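Local atomic coordinates of molybdopterin synthase catalytic subunit (Homo sapiens, PDB entry 5MPO), a protein that serves as the catalytic subunit of molybdopterin synthase, moving two sulfur atoms from thiocarboxylated MOCS2A into precursor Z to build the dithiolene of molybdopterin. Residues Leu42-Ser47 with Val114-Arg119. Sequence-based numbering, arbitrary orientation.
Sequences LCGAIS and VSSAHR
The sulfur of C43 lies against the S116 backbone (SG to S116 CA 3.5 Å) and beside the S115 side chain (SG to S115 CB 3.8 Å). Its chi1 of -75° sets SG beside the backbone N and anti to the carbonyl carbon, while CB approaches S116 O. That carbonyl oxygen is shared by two amides: A45 N donates to S116 O at 3.1 Å, and G44 N adds a weak, bent bond. S116 N returns a bond to A45 O. Further along, S47 and V114 exchange a reciprocal pair of backbone bonds, and between this pair and A45-S116, I46 and S115 form the non-hydrogen-bonded pair, where I46 CG1 rests 4.1 Å from S115 CB. S115 OG, wedged between its own N and carbonyl carbon (chi1 57°), is held by V38 O and H93 N. On the other face, the methyl of A45 sits with its CB 3.7 Å from R119 CA, where the chain after strand 108-116 comes past it. S116 OG ties residues 116-118 together with a 2.7 Å bond to H118 O, tilted from the carbonyl plane. The R119 side chain runs extended from CG to NE and leads away from A45, its NH2 forming a salt bridge with D131 of the second subunit. I46 and S47 also pair with a strand of that subunit, continuing the sheet across the interface. Together G44, A45 and S116 make a classic beta bulge where strand 45-52 begins and strand 108-116 ends, in an antiparallel pairing of the MoaE sheet, beside H118 and R119, which are predicted to bind substrate.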
loop_
_atom_site.group_PDB
_atom_site.type_symbol
_atom_site.label_atom_id
_atom_site.label_comp_id
_atom_site.label_asym_id
_atom_site.label_seq_id
_atom_site.Cartn_x
_atom_site.Cartn_y
_atom_site.Cartn_z
ATOM N N LEU C 42 17.069 -5.228 -6.203
ATOM C CA LEU C 42 17.568 -4.417 -5.096
ATOM C C LEU C 42 16.480 -4.029 -4.098
ATOM O O LEU C 42 16.796 -3.386 -3.125
ATOM C CB LEU C 42 18.204 -3.141 -5.620
ATOM C CG LEU C 42 19.373 -3.378 -6.593
ATOM C CD1 LEU C 42 19.536 -2.177 -7.523
ATOM C CD2 LEU C 42 20.676 -3.703 -5.856
ATOM N N CYS C 43 15.220 -4.411 -4.341
ATOM C CA CYS C 43 14.090 -3.955 -3.555
ATOM C C CYS C 43 13.422 -5.094 -2.843
ATOM O O CYS C 43 13.159 -6.146 -3.444
ATOM C CB CYS C 43 13.071 -3.227 -4.446
ATOM S SG CYS C 43 13.714 -1.589 -4.850
ATOM N N GLY C 44 13.170 -4.856 -1.557
ATOM C CA GLY C 44 12.453 -5.746 -0.666
ATOM C C GLY C 44 10.995 -5.398 -0.439
ATOM O O GLY C 44 10.244 -6.234 0.056
ATOM N N ALA C 45 10.577 -4.187 -0.800
ATOM C CA ALA C 45 9.202 -3.729 -0.495
ATOM C C ALA C 45 8.534 -3.022 -1.692
ATOM O O ALA C 45 9.136 -2.173 -2.331
ATOM C CB ALA C 45 9.211 -2.807 0.715
ATOM N N ILE C 46 7.293 -3.394 -1.961
ATOM C CA ILE C 46 6.446 -2.736 -2.922
ATOM C C ILE C 46 5.186 -2.390 -2.184
ATOM O O ILE C 46 4.565 -3.315 -1.626
ATOM C CB ILE C 46 6.096 -3.686 -4.071
ATOM C CG1 ILE C 46 7.383 -4.084 -4.791
ATOM C CG2 ILE C 46 5.114 -3.048 -5.040
ATOM C CD1 ILE C 46 7.166 -5.056 -5.926
ATOM N N SER C 47 4.837 -1.092 -2.118
ATOM C CA SER C 47 3.499 -0.722 -1.648
ATOM C C SER C 47 2.700 -0.395 -2.864
ATOM O O SER C 47 3.249 0.107 -3.822
ATOM C CB SER C 47 3.503 0.441 -0.645
ATOM O OG SER C 47 4.292 0.063 0.481
ATOM N N VAL C 114 5.125 1.740 -5.606
ATOM C CA VAL C 114 6.492 2.172 -5.321
ATOM C C VAL C 114 7.286 1.030 -4.765
ATOM O O VAL C 114 6.789 0.349 -3.869
ATOM C CB VAL C 114 6.529 3.320 -4.263
ATOM C CG1 VAL C 114 7.969 3.786 -4.046
ATOM C CG2 VAL C 114 5.679 4.494 -4.729
ATOM N N SER C 115 8.511 0.842 -5.266
ATOM C CA SER C 115 9.474 -0.151 -4.695
ATOM C C SER C 115 10.643 0.529 -4.020
ATOM O O SER C 115 11.104 1.550 -4.472
ATOM C CB SER C 115 10.037 -1.101 -5.775
ATOM O OG SER C 115 10.669 -0.369 -6.837
ATOM N N SER C 116 11.142 -0.046 -2.949
ATOM C CA SER C 116 12.370 0.455 -2.298
ATOM C C SER C 116 13.036 -0.694 -1.523
ATOM O O SER C 116 12.465 -1.761 -1.372
ATOM C CB SER C 116 12.044 1.587 -1.320
ATOM O OG SER C 116 11.090 1.125 -0.378
ATOM N N ALA C 117 14.222 -0.434 -1.005
ATOM C CA ALA C 117 14.979 -1.424 -0.228
ATOM C C ALA C 117 14.258 -1.809 1.070
ATOM O O ALA C 117 14.134 -3.044 1.351
ATOM C CB ALA C 117 16.438 -0.958 0.010
ATOM N N HIS C 118 13.754 -0.801 1.806
ATOM C CA HIS C 118 12.957 -1.014 3.034
ATOM C C HIS C 118 11.533 -0.345 3.022
ATOM O O HIS C 118 11.229 0.564 2.258
ATOM C CB HIS C 118 13.768 -0.585 4.271
ATOM C CG HIS C 118 15.088 -1.312 4.447
ATOM N ND1 HIS C 118 15.187 -2.684 4.578
ATOM C CD2 HIS C 118 16.359 -0.842 4.563
ATOM C CE1 HIS C 118 16.452 -3.027 4.751
ATOM N NE2 HIS C 118 17.184 -1.930 4.739
ATOM N N ARG C 119 10.683 -0.779 3.943
ATOM C CA ARG C 119 9.242 -0.693 3.765
ATOM C C ARG C 119 8.595 0.637 4.042
ATOM O O ARG C 119 7.531 0.927 3.490
ATOM C CB ARG C 119 8.544 -1.760 4.619
ATOM C CG ARG C 119 8.547 -1.517 6.135
ATOM C CD ARG C 119 7.907 -2.717 6.785
ATOM N NE ARG C 119 7.825 -2.569 8.214
ATOM C CZ ARG C 119 8.835 -2.765 9.064
ATOM N NH1 ARG C 119 10.040 -3.168 8.649
ATOM N NH2 ARG C 119 8.620 -2.559 10.356
#